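Local coordinates for phosphoacetylglucosamine mutase (Aspergillus lentulus, PDB 5O9X), which catalyses the interconversion of N-acetylglucosamine 6-phosphate and N-acetylglucosamine 1-phosphate, and is captured here with glucose 1,6-bisphosphate in its pocket, at residues 290-295 and 433-438; 11-16 and 42-47; 400-403 and 407-410. The protein carries 1 engineered substitution. All blocks are in the same frame, centred on the assembly; numbering follows the deposited sequence.

Contact 1 joins a sheet strand to helix 428-442, contact 2 packs helix 4-14 against helix 40-56, and contact 3 folds a loop against the start of helix 405-420. Contacts 1 and 2 lie on opposite sides of the chain's centre, about 42 Å apart between centres, and contacts 2 and 3 are about 56 Å apart between centres. Contacts 1 and 3 are nearer neighbours, about 12 Å between nearest atoms; contact 3 is nested within the loop closed by contact 1, and its helix 405-420 is followed by helix 428-442. The glucose 1,6-bisphosphate pocket draws on 18 residues, with members as far apart in sequence as positions 29 and 514.

Contact 1 of 3, residues 290-295 and 433-438; sequences ILYYFL and LLVEAI. Unlike the reference sequence in segment 290-295: Leu291 (reference Val).
Tyr292 reaches from strand 290-295 to helix 428-442 and is met there by Val435 and Glu436. The tight part combines a hydrogen bond with a methyl group on the ring. Tyr292 OH donates a bond of 2.7 Å to Glu436 OE2, which receives it on its anti lone pair, away from OE1. Ring and carboxylate lie only 19° from coplanar, with OE2 at the ring edge. Glu436 gets there by a bend at chi2 (-56°), which curls its chain back toward the strand. OE1 forms a salt bridge with Arg279, so both oxygens of this buried carboxylate are held, and the charge is probably balanced.

Over one ring face sits Val435 CG1, 3.9 Å from the centroid and offset toward the rim, a CH-pi contact in which CG1 comes to 3.6 Å from Tyr292 CZ. The second methyl is looser, Val435 CG2 standing 4.1 Å from Tyr292 CE1. All three residues are buried, so the looser side is the CG2 edge, not a solvent face.

Trp449 adds an edge-to-face ring contact to Tyr292, and Val435 also touches Ile309 of helix 306-324. Strand 290-295 runs antiparallel to 279-283 and 301-304, and helix 428-442 packs against that sheet.

Contact 2 of 3, residues 11-16 and 42-47; sequences SDAALQ and VVYAVG
Tyr44 of helix 40-56 points its ring at Ala13 and Ala14, near the end of helix 4-14. Its CB already points toward that helix, and the first torsion, with CG anti to the backbone N (chi1 -172°), carries CG and the ring on in the same direction; CB and CG mainly serve to span the gap. The first ring atom to come near the other helix is Tyr44 CD2, about 4.4 Å from Ala14 CB. Farther along, the two CE atoms part company: Tyr44 CE2 lies 3.8 Å from Ala14 CB, whereas Tyr44 CE1 lies 3.8 Å from Ala13 CB. Both methyls lie on the same side of the ring plane, that of Ala14 well above it and that of Ala13 obliquely near the phenol end. Ala14 CA stands over this face too, 4.1 Å above the ring plane and displaced toward the rim.

Helix 40-56 flanks the five-stranded mixed sheet of the alpha/beta/alpha domain I of the phosphohexomutase family. Val43 and Val46 pack on strand 75-81, and Val42 on strand 32-35, so Tyr44 is left to meet the N-terminal helix, with Val144 and Ala148 of helix 138-151 also touching it. Helix 4-14 thus packs on helix 40-56, with Ala14 also touching Leu104.

At the far end of the ring, Tyr44 CZ is 3.7 Å from Ala14 N. The tip comes closest of all: Tyr44 OH is 3.2 Å from Ala13 CB, and its hydrogen bond goes to Ile10 O, a backbone carbonyl one turn before Ala14.

Contact 3 of 3, residues 400-403 and 407-410; sequences TEPQ and QQRS
In Gln407, which meets Pro402 and Gln403, a chi1 of -56° sets CG beside the backbone N, and a near-straight chi2 of 171° carries the amide toward the loop at 400-403. Gln408, the next residue, instead has CG anti to its backbone N and turns at chi2 (61°), bringing its amide to the CG/CD side of the same proline ring.

Pro402 is therefore approached by two successive residues of the first turn of helix 405-420. Its CB lies 3.5 Å from Gln407 CB, aliphatic carbon against aliphatic carbon, and its CG is 3.9 Å from Gln408 N, so the pyrrolidine ring rests on the helix backbone as well as on side chains. The Gln408 and Pro402 side chains cross at about a right angle; the exact position of Gln408 OE1 is doubtful, because the model places it too close to Pro402 CD. At the other end of that amide, NE2 is hydrogen-bonded to Glu412 one turn farther along.

The extended Gln407 runs past the proline to Gln403, where its OE1 stands 3.5 Å from Gln403 CB. That oxygen accepts a hydrogen bond from Ser404 OG, which fixes the end of the side chain at the residue just before the helix begins. Leu411 also touches Pro402 and Thr400.

Here the short loop that leaves helix 391-399 doubles back on the first turn of helix 405-420: a short connection between two consecutive helices, at the surface, in the domain III family region.

Contact 1 of 3, residues 290-295 and 433-438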
loop_
_atom_site.group_PDB
_atom_site.type_symbol
_atom_site.label_atom_id
_atom_site.label_comp_id
_atom_site.label_asym_id
_atom_site.label_seq_id
_atom_site.Cartn_x
_atom_site.Cartn_y
_atom_site.Cartn_z
ATOM N N ILE A 290 -4.545 3.680 -5.063
ATOM C CA ILE A 290 -5.329 4.299 -6.146
ATOM C C ILE A 290 -6.825 4.041 -5.889
ATOM O O ILE A 290 -7.191 2.933 -5.518
ATOM C CB ILE A 290 -4.929 3.783 -7.509
ATOM C CG1 ILE A 290 -5.724 4.524 -8.630
ATOM C CG2 ILE A 290 -4.936 2.257 -7.575
ATOM C CD1 ILE A 290 -5.111 4.337 -9.979
ATOM N N LEU A 291 -7.654 5.059 -6.045
ATOM C CA LEU A 291 -9.051 4.793 -6.441
ATOM C C LEU A 291 -9.606 5.504 -7.555
ATOM O O LEU A 291 -9.033 6.455 -7.993
ATOM C CB LEU A 291 -10.038 4.940 -5.390
ATOM C CG LEU A 291 -10.154 5.800 -4.284
ATOM C CD1 LEU A 291 -9.404 4.686 -3.523
ATOM C CD2 LEU A 291 -9.571 7.136 -4.695
ATOM N N TYR A 292 -10.737 5.008 -8.014
ATOM C CA TYR A 292 -11.369 5.539 -9.212
ATOM C C TYR A 292 -12.664 6.181 -8.806
ATOM O O TYR A 292 -13.218 5.830 -7.755
ATOM C CB TYR A 292 -11.717 4.299 -10.155
ATOM C CG TYR A 292 -10.639 4.083 -11.248
ATOM C CD1 TYR A 292 -9.399 3.447 -10.913
ATOM C CD2 TYR A 292 -10.858 4.543 -12.560
ATOM C CE1 TYR A 292 -8.386 3.251 -11.884
ATOM C CE2 TYR A 292 -9.882 4.317 -13.588
ATOM C CZ TYR A 292 -8.643 3.689 -13.224
ATOM O OH TYR A 292 -7.679 3.400 -14.182
ATOM N N TYR A 293 -13.216 7.052 -9.671
ATOM C CA TYR A 293 -14.481 7.704 -9.380
ATOM C C TYR A 293 -14.884 8.461 -10.635
ATOM O O TYR A 293 -14.086 8.641 -11.571
ATOM C CB TYR A 293 -14.387 8.704 -8.180
ATOM C CG TYR A 293 -13.205 9.650 -8.278
ATOM C CD1 TYR A 293 -13.344 10.996 -8.841
ATOM C CD2 TYR A 293 -11.943 9.229 -7.798
ATOM C CE1 TYR A 293 -12.225 11.843 -8.894
ATOM C CE2 TYR A 293 -10.841 10.082 -7.837
ATOM C CZ TYR A 293 -10.982 11.378 -8.414
ATOM O OH TYR A 293 -9.859 12.200 -8.414
ATOM N N PHE A 294 -16.166 8.809 -10.701
ATOM C CA PHE A 294 -16.672 9.615 -11.807
ATOM C C PHE A 294 -17.928 10.307 -11.375
ATOM O O PHE A 294 -18.552 9.886 -10.366
ATOM C CB PHE A 294 -16.974 8.707 -13.065
ATOM C CG PHE A 294 -18.108 7.748 -12.903
ATOM C CD1 PHE A 294 -19.278 7.857 -13.717
ATOM C CD2 PHE A 294 -18.018 6.649 -12.015
ATOM C CE1 PHE A 294 -20.286 6.909 -13.609
ATOM C CE2 PHE A 294 -19.042 5.737 -11.904
ATOM C CZ PHE A 294 -20.194 5.847 -12.679
ATOM N N LEU A 295 -18.325 11.314 -12.173
ATOM C CA LEU A 295 -19.649 11.941 -12.021
ATOM C C LEU A 295 -20.599 11.222 -12.982
ATOM O O LEU A 295 -20.287 11.135 -14.175
ATOM C CB LEU A 295 -19.569 13.393 -12.394
ATOM C CG LEU A 295 -18.709 14.188 -11.415
ATOM C CD1 LEU A 295 -18.283 15.525 -12.034
ATOM C CD2 LEU A 295 -19.370 14.388 -10.050
ATOM N N LEU A 433 -2.937 0.715 -14.612
ATOM C CA LEU A 433 -2.906 0.145 -15.979
ATOM C C LEU A 433 -3.750 -1.162 -16.018
ATOM O O LEU A 433 -4.375 -1.502 -17.029
ATOM C CB LEU A 433 -1.431 -0.199 -16.375
ATOM C CG LEU A 433 -0.495 1.052 -16.522
ATOM C CD1 LEU A 433 0.965 0.591 -16.737
ATOM C CD2 LEU A 433 -0.974 1.969 -17.673
ATOM N N LEU A 434 -3.675 -1.946 -14.938
ATOM C CA LEU A 434 -4.525 -3.137 -14.818
ATOM C C LEU A 434 -6.010 -2.826 -15.004
ATOM O O LEU A 434 -6.691 -3.452 -15.858
ATOM C CB LEU A 434 -4.306 -3.814 -13.475
ATOM C CG LEU A 434 -5.239 -4.996 -13.073
ATOM C CD1 LEU A 434 -5.009 -6.184 -13.961
ATOM C CD2 LEU A 434 -5.069 -5.363 -11.614
ATOM N N VAL A 435 -6.498 -1.857 -14.275
ATOM C CA VAL A 435 -7.912 -1.454 -14.393
ATOM C C VAL A 435 -8.243 -0.975 -15.824
ATOM O O VAL A 435 -9.248 -1.410 -16.444
ATOM C CB VAL A 435 -8.242 -0.323 -13.410
ATOM C CG1 VAL A 435 -9.598 0.277 -13.726
ATOM C CG2 VAL A 435 -8.240 -0.879 -11.965
ATOM N N GLU A 436 -7.352 -0.172 -16.364
ATOM C CA GLU A 436 -7.539 0.283 -17.766
ATOM C C GLU A 436 -7.641 -0.889 -18.773
ATOM O O GLU A 436 -8.529 -0.863 -19.659
ATOM C CB GLU A 436 -6.434 1.275 -18.192
ATOM C CG GLU A 436 -6.564 2.677 -17.456
ATOM C CD GLU A 436 -7.940 3.334 -17.667
ATOM O OE1 GLU A 436 -8.416 3.413 -18.839
ATOM O OE2 GLU A 436 -8.582 3.749 -16.669
ATOM N N ALA A 437 -6.718 -1.867 -18.640
ATOM C CA ALA A 437 -6.716 -3.044 -19.472
ATOM C C ALA A 437 -8.001 -3.841 -19.263
ATOM O O ALA A 437 -8.618 -4.303 -20.246
ATOM C CB ALA A 437 -5.490 -3.932 -19.147
ATOM N N ILE A 438 -8.427 -4.015 -18.003
ATOM C CA ILE A 438 -9.635 -4.773 -17.768
ATOM C C ILE A 438 -10.862 -4.163 -18.396
ATOM O O ILE A 438 -11.685 -4.873 -19.048
ATOM C CB ILE A 438 -9.881 -5.079 -16.263
ATOM C CG1 ILE A 438 -8.743 -5.956 -15.711
ATOM C CG2 ILE A 438 -11.250 -5.856 -16.147
ATOM C CD1 ILE A 438 -8.768 -6.003 -14.154
#

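Contact 2 of 3, residues 11-16 and 42-47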
loop_
_atom_site.group_PDB
_atom_site.type_symbol
_atom_site.label_atom_id
_atom_site.label_comp_id
_atom_site.label_asym_id
_atom_site.label_seq_id
_atom_site.Cartn_x
_atom_site.Cartn_y
_atom_site.Cartn_z
ATOM N N SER A 11 28.600 5.528 17.931
ATOM C CA SER A 11 28.369 6.472 19.018
ATOM C C SER A 11 28.784 7.890 18.638
ATOM O O SER A 11 28.131 8.869 19.022
ATOM C CB SER A 11 29.092 5.997 20.290
ATOM O OG SER A 11 30.466 5.792 19.997
ATOM N N ASP A 12 29.868 8.002 17.876
ATOM C CA ASP A 12 30.291 9.282 17.331
ATOM C C ASP A 12 29.217 9.967 16.436
ATOM O O ASP A 12 28.952 11.157 16.573
ATOM C CB ASP A 12 31.579 9.081 16.539
ATOM C CG ASP A 12 32.841 9.137 17.424
ATOM O OD1 ASP A 12 32.852 8.579 18.558
ATOM O OD2 ASP A 12 33.817 9.743 16.945
ATOM N N ALA A 13 28.606 9.195 15.535
ATOM C CA ALA A 13 27.626 9.743 14.596
ATOM C C ALA A 13 26.319 10.099 15.338
ATOM O O ALA A 13 25.765 11.177 15.124
ATOM C CB ALA A 13 27.398 8.764 13.435
ATOM N N ALA A 14 25.869 9.223 16.241
ATOM C CA ALA A 14 24.708 9.496 17.106
ATOM C C ALA A 14 24.792 10.766 17.975
ATOM O O ALA A 14 23.741 11.313 18.348
ATOM C CB ALA A 14 24.407 8.298 17.978
ATOM N N LEU A 15 26.020 11.219 18.280
ATOM C CA LEU A 15 26.305 12.469 19.022
ATOM C C LEU A 15 25.697 13.680 18.360
ATOM O O LEU A 15 25.438 14.678 19.026
ATOM C CB LEU A 15 27.841 12.707 19.199
ATOM C CG LEU A 15 28.523 12.724 20.596
ATOM C CD1 LEU A 15 30.036 12.497 20.541
ATOM C CD2 LEU A 15 28.220 14.004 21.395
ATOM N N GLN A 16 25.468 13.599 17.048
ATOM C CA GLN A 16 24.941 14.730 16.285
ATOM C C GLN A 16 23.459 14.992 16.534
ATOM O O GLN A 16 22.919 16.039 16.139
ATOM C CB GLN A 16 25.169 14.491 14.806
ATOM C CG GLN A 16 26.628 14.477 14.401
ATOM C CD GLN A 16 26.845 15.409 13.227
ATOM O OE1 GLN A 16 27.027 16.619 13.404
ATOM N NE2 GLN A 16 26.797 14.855 12.013
ATOM N N VAL A 42 15.268 8.234 15.147
ATOM C CA VAL A 42 14.511 7.104 14.617
ATOM C C VAL A 42 15.146 6.594 13.318
ATOM O O VAL A 42 15.402 5.400 13.158
ATOM C CB VAL A 42 13.015 7.471 14.361
ATOM C CG1 VAL A 42 12.284 6.302 13.745
ATOM C CG2 VAL A 42 12.308 7.746 15.665
ATOM N N VAL A 43 15.342 7.508 12.384
ATOM C CA VAL A 43 15.916 7.201 11.098
ATOM C C VAL A 43 17.351 6.641 11.295
ATOM O O VAL A 43 17.787 5.715 10.573
ATOM C CB VAL A 43 15.861 8.483 10.191
ATOM C CG1 VAL A 43 16.644 8.283 8.905
ATOM C CG2 VAL A 43 14.366 8.837 9.893
ATOM N N TYR A 44 18.085 7.274 12.211
ATOM C CA TYR A 44 19.451 6.799 12.517
ATOM C C TYR A 44 19.363 5.338 12.977
ATOM O O TYR A 44 20.097 4.505 12.485
ATOM C CB TYR A 44 20.076 7.674 13.622
ATOM C CG TYR A 44 21.517 7.357 13.838
ATOM C CD1 TYR A 44 22.477 7.808 12.941
ATOM C CD2 TYR A 44 21.898 6.498 14.873
ATOM C CE1 TYR A 44 23.818 7.468 13.100
ATOM C CE2 TYR A 44 23.249 6.160 15.056
ATOM C CZ TYR A 44 24.189 6.658 14.183
ATOM O OH TYR A 44 25.517 6.301 14.343
ATOM N N ALA A 45 18.439 5.034 13.882
ATOM C CA ALA A 45 18.186 3.655 14.345
ATOM C C ALA A 45 17.847 2.692 13.198
ATOM O O ALA A 45 18.352 1.528 13.101
ATOM C CB ALA A 45 17.047 3.654 15.356
ATOM N N VAL A 46 16.980 3.177 12.307
ATOM C CA VAL A 46 16.633 2.374 11.131
ATOM C C VAL A 46 17.850 2.044 10.221
ATOM O O VAL A 46 17.904 0.947 9.649
ATOM C CB VAL A 46 15.459 3.031 10.331
ATOM C CG1 VAL A 46 15.226 2.282 9.028
ATOM C CG2 VAL A 46 14.167 2.967 11.161
ATOM N N GLY A 47 18.802 2.985 10.108
ATOM C CA GLY A 47 20.023 2.729 9.304
ATOM C C GLY A 47 20.803 1.549 9.954
ATOM O O GLY A 47 21.269 0.635 9.290
#

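Contact 3 of 3, residues 400-403 and 407-410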
loop_
_atom_site.group_PDB
_atom_site.type_symbol
_atom_site.label_atom_id
_atom_site.label_comp_id
_atom_site.label_asym_id
_atom_site.label_seq_id
_atom_site.Cartn_x
_atom_site.Cartn_y
_atom_site.Cartn_z
ATOM N N THR A 400 0.857 -24.313 -19.721
ATOM C CA THR A 400 -0.353 -24.922 -20.273
ATOM C C THR A 400 -0.287 -24.795 -21.805
ATOM O O THR A 400 0.133 -23.760 -22.310
ATOM C CB THR A 400 -1.603 -24.182 -19.756
ATOM O OG1 THR A 400 -1.802 -24.568 -18.387
ATOM C CG2 THR A 400 -2.854 -24.592 -20.529
ATOM N N GLU A 401 -0.675 -25.832 -22.544
ATOM C CA GLU A 401 -0.753 -25.686 -24.022
ATOM C C GLU A 401 -2.209 -25.844 -24.446
ATOM O O GLU A 401 -2.745 -26.925 -24.423
ATOM C CB GLU A 401 0.117 -26.735 -24.706
ATOM C CG GLU A 401 1.622 -26.552 -24.556
ATOM C CD GLU A 401 2.329 -27.892 -24.799
ATOM O OE1 GLU A 401 2.027 -28.553 -25.835
ATOM O OE2 GLU A 401 3.133 -28.324 -23.934
ATOM N N PRO A 402 -2.900 -24.756 -24.800
ATOM C CA PRO A 402 -4.364 -24.999 -24.860
ATOM C C PRO A 402 -4.791 -25.495 -26.280
ATOM O O PRO A 402 -4.018 -25.343 -27.181
ATOM C CB PRO A 402 -4.956 -23.611 -24.497
ATOM C CG PRO A 402 -3.775 -22.720 -24.199
ATOM C CD PRO A 402 -2.598 -23.332 -24.944
ATOM N N GLN A 403 -5.940 -26.138 -26.381
ATOM C CA GLN A 403 -6.434 -26.798 -27.584
ATOM C C GLN A 403 -6.626 -25.750 -28.696
ATOM O O GLN A 403 -6.316 -26.055 -29.794
ATOM C CB GLN A 403 -7.784 -27.579 -27.362
ATOM C CG GLN A 403 -8.400 -28.269 -28.648
ATOM C CD GLN A 403 -9.965 -28.276 -28.758
ATOM O OE1 GLN A 403 -10.597 -29.326 -28.610
ATOM N NE2 GLN A 403 -10.577 -27.100 -29.056
ATOM N N GLN A 407 -8.377 -20.033 -26.644
ATOM C CA GLN A 407 -7.804 -20.377 -25.336
ATOM C C GLN A 407 -6.402 -19.867 -25.203
ATOM O O GLN A 407 -5.978 -19.352 -24.127
ATOM C CB GLN A 407 -7.923 -21.902 -25.042
ATOM C CG GLN A 407 -9.366 -22.421 -25.126
ATOM C CD GLN A 407 -9.438 -23.955 -25.055
ATOM O OE1 GLN A 407 -8.975 -24.633 -25.957
ATOM N NE2 GLN A 407 -10.076 -24.486 -24.015
ATOM N N GLN A 408 -5.643 -19.963 -26.297
ATOM C CA GLN A 408 -4.298 -19.395 -26.315
ATOM C C GLN A 408 -4.324 -17.862 -26.075
ATOM O O GLN A 408 -3.417 -17.314 -25.426
ATOM C CB GLN A 408 -3.652 -19.675 -27.697
ATOM C CG GLN A 408 -2.178 -19.252 -27.846
ATOM C CD GLN A 408 -1.255 -19.998 -26.846
ATOM O OE1 GLN A 408 -1.464 -21.217 -26.521
ATOM N NE2 GLN A 408 -0.255 -19.261 -26.308
ATOM N N ARG A 409 -5.266 -17.151 -26.694
ATOM C CA ARG A 409 -5.310 -15.676 -26.502
ATOM C C ARG A 409 -5.535 -15.336 -24.997
ATOM O O ARG A 409 -4.880 -14.438 -24.437
ATOM C CB ARG A 409 -6.439 -15.035 -27.368
ATOM C CG ARG A 409 -6.051 -14.967 -28.860
ATOM C CD ARG A 409 -7.041 -14.148 -29.713
ATOM N NE ARG A 409 -8.382 -14.788 -29.797
ATOM C CZ ARG A 409 -8.746 -15.680 -30.720
ATOM N NH1 ARG A 409 -7.877 -16.072 -31.630
ATOM N NH2 ARG A 409 -9.950 -16.170 -30.729
ATOM N N SER A 410 -6.475 -16.047 -24.361
ATOM C CA SER A 410 -6.727 -15.841 -22.940
ATOM C C SER A 410 -5.536 -16.226 -22.097
ATOM O O SER A 410 -5.190 -15.508 -21.115
ATOM C CB SER A 410 -7.964 -16.619 -22.547
ATOM O OG SER A 410 -9.112 -15.893 -23.036
#